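Cysteine protease-like virA (Shigella flexneri, PDB 3EB8) is a type III-secreted virulence effector that promotes bacterial entry and spread, and seems neither to be a protease, despite its name, nor to destabilize microtubules directly. Local coordinates at residues Gly34-Ala39 against Leu48-Gly53; Ile54-Tyr59 against Ser67-Ser72. One frame throughout, in Å; residues are numbered along the deposited sequence.

Contact 1: residues Gly34-Ala39 against Leu48-Gly53; sequences GEFAHA and LCLNKG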
ATOM      1  N   GLY A  34       3.508  -2.818  25.061  1.00 69.46           N
ATOM      2  CA  GLY A  34       4.409  -2.698  23.934  1.00 67.91           C
ATOM      3  C   GLY A  34       4.068  -3.623  22.774  1.00 65.99           C
ATOM      4  O   GLY A  34       4.758  -3.625  21.756  1.00 64.72           O
ATOM      5  N   GLU A  35       3.001  -4.404  22.918  1.00 65.93           N
ATOM      6  CA  GLU A  35       2.572  -5.313  21.856  1.00 64.35           C
ATOM      7  C   GLU A  35       2.148  -4.572  20.592  1.00 62.82           C
ATOM      8  O   GLU A  35       1.336  -3.648  20.639  1.00 63.04           O
ATOM      9  CB  GLU A  35       1.427  -6.207  22.338  1.00 64.87           C
ATOM     10  CG  GLU A  35       0.842  -7.086  21.266  1.00 63.48           C
ATOM     11  CD  GLU A  35      -0.309  -7.930  21.785  1.00 70.82           C
ATOM     12  OE1 GLU A  35      -0.273  -8.312  22.977  1.00 66.92           O
ATOM     13  OE2 GLU A  35      -1.252  -8.213  21.006  1.00 63.41           O
ATOM     14  N   PHE A  36       2.705  -4.995  19.461  1.00 61.43           N
ATOM     15  CA  PHE A  36       2.407  -4.375  18.184  1.00 60.02           C
ATOM     16  C   PHE A  36       1.791  -5.372  17.211  1.00 58.95           C
ATOM     17  O   PHE A  36       1.185  -4.977  16.217  1.00 58.01           O
ATOM     18  CB  PHE A  36       3.662  -3.736  17.578  1.00 59.47           C
ATOM     19  CG  PHE A  36       4.725  -4.727  17.214  1.00 59.20           C
ATOM     20  CD1 PHE A  36       4.739  -5.318  15.959  1.00 57.96           C
ATOM     21  CD2 PHE A  36       5.704  -5.071  18.121  1.00 60.42           C
ATOM     22  CE1 PHE A  36       5.699  -6.229  15.617  1.00 57.95           C
ATOM     23  CE2 PHE A  36       6.678  -5.987  17.780  1.00 60.41           C
ATOM     24  CZ  PHE A  36       6.673  -6.564  16.523  1.00 59.19           C
ATOM     25  N   ALA A  37       1.938  -6.663  17.490  1.00 59.25           N
ATOM     26  CA  ALA A  37       1.294  -7.681  16.663  1.00 58.52           C
ATOM     27  C   ALA A  37       0.882  -8.917  17.452  1.00 59.42           C
ATOM     28  O   ALA A  37       1.416  -9.201  18.519  1.00 60.49           O
ATOM     29  CB  ALA A  37       2.172  -8.069  15.508  1.00 57.53           C
ATOM     30  N   HIS A  38      -0.077  -9.653  16.910  1.00 59.09           N
ATOM     31  CA  HIS A  38      -0.541 -10.875  17.544  1.00 59.93           C
ATOM     32  C   HIS A  38      -0.965 -11.897  16.509  1.00 59.32           C
ATOM     33  O   HIS A  38      -1.359 -11.557  15.395  1.00 58.41           O
ATOM     34  CB  HIS A  38      -1.744 -10.591  18.430  1.00 60.92           C
ATOM     35  CG  HIS A  38      -2.947 -10.160  17.659  1.00 60.48           C
ATOM     36  ND1 HIS A  38      -3.221  -8.840  17.392  1.00 60.22           N
ATOM     37  CD2 HIS A  38      -3.920 -10.880  17.060  1.00 60.39           C
ATOM     38  CE1 HIS A  38      -4.330  -8.763  16.681  1.00 60.04           C
ATOM     39  NE2 HIS A  38      -4.774  -9.985  16.466  1.00 65.43           N
ATOM     40  N   ALA A  39      -0.896 -13.160  16.896  1.00 59.98           N
ATOM     41  CA  ALA A  39      -1.410 -14.243  16.079  1.00 59.77           C
ATOM     42  C   ALA A  39      -2.130 -15.202  17.002  1.00 60.95           C
ATOM     43  O   ALA A  39      -1.614 -15.611  18.029  1.00 61.85           O
ATOM     44  CB  ALA A  39      -0.289 -14.943  15.343  1.00 59.41           C
ATOM     45  N   LEU A  48       3.847 -10.056  19.801  1.00 62.26           N
ATOM     46  CA  LEU A  48       5.132  -9.440  19.529  1.00 62.21           C
ATOM     47  C   LEU A  48       5.154  -8.066  20.163  1.00 62.73           C
ATOM     48  O   LEU A  48       4.315  -7.223  19.850  1.00 62.09           O
ATOM     49  CB  LEU A  48       5.339  -9.315  18.032  1.00 60.68           C
ATOM     50  CG  LEU A  48       5.043 -10.607  17.277  1.00 60.17           C
ATOM     51  CD1 LEU A  48       5.197 -10.406  15.768  1.00 58.82           C
ATOM     52  CD2 LEU A  48       5.939 -11.714  17.771  1.00 61.31           C
ATOM     53  N   CYS A  49       6.111  -7.841  21.056  1.00 64.10           N
ATOM     54  CA  CYS A  49       6.166  -6.589  21.790  1.00 64.98           C
ATOM     55  C   CYS A  49       7.487  -5.873  21.592  1.00 65.26           C
ATOM     56  O   CYS A  49       8.531  -6.503  21.443  1.00 65.62           O
ATOM     57  CB  CYS A  49       5.915  -6.828  23.279  1.00 66.86           C
ATOM     58  SG  CYS A  49       4.378  -7.701  23.608  1.00 66.84           S
ATOM     59  N   LEU A  50       7.419  -4.546  21.589  1.00 65.25           N
ATOM     60  CA  LEU A  50       8.592  -3.697  21.562  1.00 65.83           C
ATOM     61  C   LEU A  50       8.684  -2.973  22.890  1.00 67.80           C
ATOM     62  O   LEU A  50       7.686  -2.461  23.397  1.00 68.15           O
ATOM     63  CB  LEU A  50       8.486  -2.692  20.419  1.00 64.35           C
ATOM     64  CG  LEU A  50       8.988  -3.239  19.088  1.00 62.88           C
ATOM     65  CD1 LEU A  50       8.364  -2.514  17.922  1.00 65.42           C
ATOM     66  CD2 LEU A  50      10.503  -3.137  19.032  1.00 63.71           C
ATOM     67  N   ASN A  51       9.876  -2.956  23.462  1.00 69.32           N
ATOM     68  CA  ASN A  51      10.131  -2.178  24.661  1.00 71.43           C
ATOM     69  C   ASN A  51      11.486  -1.511  24.503  1.00 72.23           C
ATOM     70  O   ASN A  51      12.511  -2.182  24.400  1.00 77.00           O
ATOM     71  CB  ASN A  51      10.064  -3.069  25.900  1.00 73.22           C
ATOM     72  CG  ASN A  51       8.761  -3.872  25.963  1.00 94.33           C
ATOM     73  OD1 ASN A  51       7.706  -3.339  26.327  1.00 91.53           O
ATOM     74  ND2 ASN A  51       8.827  -5.154  25.593  1.00 92.44           N
ATOM     75  N   LYS A  52      11.480  -0.184  24.445  1.00 77.47           N
ATOM     76  CA  LYS A  52      12.700   0.564  24.183  1.00 77.77           C
ATOM     77  C   LYS A  52      13.410   0.013  22.943  1.00 74.25           C
ATOM     78  O   LYS A  52      14.616  -0.211  22.941  1.00 72.65           O
ATOM     79  CB  LYS A  52      13.613   0.546  25.412  1.00 82.63           C
ATOM     80  CG  LYS A  52      13.025   1.281  26.613  1.00 89.02           C
ATOM     81  CD  LYS A  52      14.109   1.865  27.500  1.00 97.46           C
ATOM     82  CE  LYS A  52      13.578   3.045  28.303  1.00109.71           C
ATOM     83  NZ  LYS A  52      14.664   3.777  29.021  1.00114.08           N
ATOM     84  N   GLY A  53      12.640  -0.218  21.887  1.00 76.10           N
ATOM     85  CA  GLY A  53      13.189  -0.689  20.630  1.00 70.23           C
ATOM     86  C   GLY A  53      13.615  -2.150  20.603  1.00 74.24           C
ATOM     87  O   GLY A  53      14.081  -2.634  19.572  1.00 80.59           O
TER
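A classic beta bulge, with Phe36 and Ala37 both facing Leu48, interrupts the antiparallel hairpin formed by strands 35-41 and 44-51. Leu48 O is its centre: it takes a nearly linear bond from Phe36 N at 2.8 Å and a second, weak one from Ala37 N at 3.4 Å. Phe36 supplies the extra residue with a psi of -17°, far from the extended value, which turns both N-H groups toward the same carbonyl. Beyond the bulge the regular pattern resumes, with Leu48 N bonded to Ala37 O at 2.9 Å. At the other end Leu50 N reaches Gly34 O at 2.8 Å. Gly34, with phi at 76°, is in a conformation that glycine adopts easily, and its CA-H points to Leu50 O.

The Phe36 ring carries most of the side-chain packing. With chi1 at 65°, CG sits between the backbone N and the carbonyl carbon, and the ring lies back across the neighbouring strand. Leu48 CB comes over one face, 3.4 Å from Phe36 CZ, while Leu50 CD1 meets Phe36 CD2 obliquely. The small Ala37 CB touches Leu48 CD1 at 3.8 Å; Phe87 covers both Phe36 and Ala37.

Glu35 and Cys49 share the other face, where Cys49 SG lies 3.5 Å from Glu35 CB. The extended Glu35 chain carries its carboxylate away from the sulfur, to a salt bridge with Arg47 and hydrogen bonds from Ser26 and Met32. With these partners the buried acid is probably kept ionised, while the two N-H groups on Leu48 O let the strand absorb an extra residue so that both amides keep a bond to that carbonyl, although that of Ala37 is weak.

Contact 2: residues Ile54-Tyr59 against Ser67-Ser72; sequences ICSVFY and STQLSS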
ATOM      1  N   ILE A  54      13.472  -2.851  21.727  1.00 69.55           N
ATOM      2  CA  ILE A  54      13.780  -4.279  21.778  1.00 69.91           C
ATOM      3  C   ILE A  54      12.521  -5.129  21.624  1.00 76.03           C
ATOM      4  O   ILE A  54      11.526  -4.926  22.335  1.00 77.13           O
ATOM      5  CB  ILE A  54      14.455  -4.676  23.098  1.00 72.46           C
ATOM      6  CG1 ILE A  54      15.723  -3.848  23.329  1.00 81.05           C
ATOM      7  CG2 ILE A  54      14.771  -6.154  23.097  1.00 72.90           C
ATOM      8  CD1 ILE A  54      16.315  -4.017  24.724  1.00 76.93           C
ATOM      9  N   CYS A  55      12.575  -6.093  20.707  1.00 67.54           N
ATOM     10  CA  CYS A  55      11.436  -6.963  20.434  1.00 66.37           C
ATOM     11  C   CYS A  55      11.464  -8.252  21.253  1.00 67.63           C
ATOM     12  O   CYS A  55      12.444  -9.004  21.227  1.00 68.62           O
ATOM     13  CB  CYS A  55      11.362  -7.305  18.946  1.00 64.61           C
ATOM     14  SG  CYS A  55       9.944  -8.346  18.499  1.00 63.30           S
ATOM     15  N   SER A  56      10.380  -8.496  21.979  1.00 67.75           N
ATOM     16  CA  SER A  56      10.209  -9.749  22.700  1.00 68.79           C
ATOM     17  C   SER A  56       9.012 -10.496  22.126  1.00 67.38           C
ATOM     18  O   SER A  56       8.060  -9.886  21.627  1.00 66.03           O
ATOM     19  CB  SER A  56      10.016  -9.514  24.203  1.00 70.62           C
ATOM     20  OG  SER A  56      11.104  -8.792  24.742  1.00 74.07           O
ATOM     21  N   VAL A  57       9.071 -11.820  22.198  1.00 67.86           N
ATOM     22  CA  VAL A  57       7.995 -12.667  21.723  1.00 66.85           C
ATOM     23  C   VAL A  57       7.363 -13.409  22.886  1.00 68.10           C
ATOM     24  O   VAL A  57       8.050 -14.040  23.682  1.00 69.73           O
ATOM     25  CB  VAL A  57       8.506 -13.679  20.707  1.00 66.42           C
ATOM     26  CG1 VAL A  57       7.338 -14.471  20.129  1.00 65.40           C
ATOM     27  CG2 VAL A  57       9.301 -12.959  19.612  1.00 65.51           C
ATOM     28  N   PHE A  58       6.043 -13.324  22.984  1.00 67.49           N
ATOM     29  CA  PHE A  58       5.325 -14.002  24.046  1.00 68.67           C
ATOM     30  C   PHE A  58       4.460 -15.118  23.478  1.00 67.98           C
ATOM     31  O   PHE A  58       3.689 -14.921  22.532  1.00 66.53           O
ATOM     32  CB  PHE A  58       4.467 -13.014  24.820  1.00 69.07           C
ATOM     33  CG  PHE A  58       5.258 -12.038  25.629  1.00 70.28           C
ATOM     34  CD1 PHE A  58       5.825 -10.921  25.037  1.00 69.52           C
ATOM     35  CD2 PHE A  58       5.435 -12.233  26.989  1.00 72.34           C
ATOM     36  CE1 PHE A  58       6.553 -10.020  25.779  1.00 70.80           C
ATOM     37  CE2 PHE A  58       6.159 -11.334  27.744  1.00 73.68           C
ATOM     38  CZ  PHE A  58       6.720 -10.223  27.138  1.00 72.93           C
ATOM     39  N   TYR A  59       4.607 -16.299  24.063  1.00 69.18           N
ATOM     40  CA  TYR A  59       3.870 -17.465  23.628  1.00 68.85           C
ATOM     41  C   TYR A  59       2.840 -17.828  24.688  1.00 69.91           C
ATOM     42  O   TYR A  59       3.180 -18.225  25.795  1.00 72.89           O
ATOM     43  CB  TYR A  59       4.827 -18.625  23.372  1.00 69.53           C
ATOM     44  CG  TYR A  59       5.884 -18.334  22.329  1.00 70.63           C
ATOM     45  CD1 TYR A  59       7.134 -17.825  22.693  1.00 69.64           C
ATOM     46  CD2 TYR A  59       5.637 -18.571  20.985  1.00 67.40           C
ATOM     47  CE1 TYR A  59       8.106 -17.566  21.739  1.00 70.37           C
ATOM     48  CE2 TYR A  59       6.597 -18.313  20.026  1.00 66.86           C
ATOM     49  CZ  TYR A  59       7.828 -17.816  20.401  1.00 76.03           C
ATOM     50  OH  TYR A  59       8.766 -17.571  19.421  1.00 73.78           O
ATOM     51  N   SER A  67       8.418 -16.299  27.193  1.00 76.92           N
ATOM     52  CA  SER A  67       8.853 -15.189  26.355  1.00 74.24           C
ATOM     53  C   SER A  67      10.288 -15.338  25.888  1.00 74.83           C
ATOM     54  O   SER A  67      11.061 -16.118  26.428  1.00 76.61           O
ATOM     55  CB  SER A  67       8.671 -13.854  27.080  1.00 74.71           C
ATOM     56  OG  SER A  67       9.646 -13.691  28.094  1.00 81.11           O
ATOM     57  N   THR A  68      10.636 -14.578  24.867  1.00 73.46           N
ATOM     58  CA  THR A  68      11.997 -14.571  24.374  1.00 74.82           C
ATOM     59  C   THR A  68      12.330 -13.183  23.878  1.00 73.20           C
ATOM     60  O   THR A  68      11.518 -12.538  23.211  1.00 76.04           O
ATOM     61  CB  THR A  68      12.180 -15.572  23.222  1.00 81.15           C
ATOM     62  OG1 THR A  68      12.097 -16.909  23.737  1.00 88.12           O
ATOM     63  CG2 THR A  68      13.541 -15.360  22.548  1.00 78.23           C
ATOM     64  N   GLN A  69      13.522 -12.719  24.209  1.00 74.70           N
ATOM     65  CA  GLN A  69      13.961 -11.417  23.756  1.00 74.11           C
ATOM     66  C   GLN A  69      14.847 -11.629  22.538  1.00 78.48           C
ATOM     67  O   GLN A  69      15.800 -12.405  22.589  1.00 87.76           O
ATOM     68  CB  GLN A  69      14.720 -10.705  24.880  1.00 76.30           C
ATOM     69  CG  GLN A  69      14.827  -9.202  24.727  1.00 84.55           C
ATOM     70  CD  GLN A  69      15.665  -8.576  25.821  1.00 96.20           C
ATOM     71  OE1 GLN A  69      15.366  -7.484  26.309  1.00 98.76           O
ATOM     72  NE2 GLN A  69      16.720  -9.276  26.222  1.00 96.58           N
ATOM     73  N   LEU A  70      14.522 -10.963  21.434  1.00 71.59           N
ATOM     74  CA  LEU A  70      15.285 -11.128  20.198  1.00 71.07           C
ATOM     75  C   LEU A  70      16.468 -10.171  20.133  1.00 72.84           C
ATOM     76  O   LEU A  70      16.350  -9.005  20.527  1.00 76.70           O
ATOM     77  CB  LEU A  70      14.399 -10.875  18.975  1.00 68.59           C
ATOM     78  CG  LEU A  70      13.011 -11.500  18.879  1.00 67.31           C
ATOM     79  CD1 LEU A  70      12.404 -11.144  17.540  1.00 65.21           C
ATOM     80  CD2 LEU A  70      13.044 -13.006  19.047  1.00 68.20           C
ATOM     81  N   SER A  71      17.599 -10.652  19.619  1.00 76.75           N
ATOM     82  CA  SER A  71      18.716  -9.763  19.283  1.00 76.96           C
ATOM     83  C   SER A  71      18.304  -8.925  18.082  1.00 71.64           C
ATOM     84  O   SER A  71      17.313  -9.242  17.418  1.00 69.74           O
ATOM     85  CB  SER A  71      19.957 -10.568  18.915  1.00 79.91           C
ATOM     86  OG  SER A  71      19.734 -11.271  17.702  1.00 86.54           O
ATOM     87  N   SER A  72      19.063  -7.875  17.784  1.00 71.95           N
ATOM     88  CA  SER A  72      18.694  -6.992  16.677  1.00 84.42           C
ATOM     89  C   SER A  72      18.620  -7.784  15.369  1.00 81.88           C
ATOM     90  O   SER A  72      17.809  -7.476  14.488  1.00 79.77           O
ATOM     91  CB  SER A  72      19.674  -5.827  16.537  1.00 91.79           C
ATOM     92  OG  SER A  72      20.519  -6.017  15.417  1.00103.10           O
TER
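Val57 and Thr68 form a hydrogen-bonded pair in the antiparallel hairpin of strands 54-61 and 66-69, with Val57 N donating to Thr68 O at 2.7 Å. The return bond, Thr68 N to Val57 O, is 2.9 Å long and more bent, 142° at the hydrogen. A third bond, from Leu70 N to Cys55 O, is nearly linear and holds the chain beside its partner as it runs toward helix 72-81. Ser71 is the N-cap of that helix: its hydroxyl caps a backbone N of the first turn, and its own N binds Glu74, as in a capping box.

Outward from the backbone, the packing on the face of Val57 is apolar, with Thr68 exposed at its edge. Leu70 crosses Val57, its CD2 lying 3.8 Å from Val57 CG2, while its other branch, CD1, meets Cys55 SG. Branched and sulfur side chains suit this packing because Tyr75 of the helix covers both Cys55 and Leu70, with Leu78 adding to the cover on Leu70.

The other face carries Ser56, Phe58, Ser67 and Gln69. With chi1 at -160°, Gln69 sends CG away from its own amide nitrogen and runs out extended past Ile54; both its CG and its amide OE1 lie 3.5 Å from Ile54 CG2. Ser56 OG packs on the same CG. Farther along, small Ser67 lets the Phe58 ring lean over it in a CH-pi contact: Ser67 CB sits 3.9 Å from the ring centroid, displaced toward the rim on the side of CD2 and CE2.

Overall arrangement
Contacts 1 and 2 are successive hairpin pairings in one antiparallel sheet of consecutive strands, joined through the neighbouring strands 44-51 and 54-61; their centres are 9 Å apart. A probable hydrogen bond of 2.8 Å from Ser56 N to Cys49 O links them through the backbone. On one face Cys49 SG meets Phe58 CD1 at 3.8 Å; on the other, Leu48 CD2 meets Val57 CG1 at 3.9 Å, so both faces carry packing from one contact into the next. Contact 1 is the more buried, and contact 2 includes the edge strand 66-69. They lie about 22 and 27 Å, centre to centre, from the middle of the chain, and neither includes residues of the tubulin-binding region 182-273.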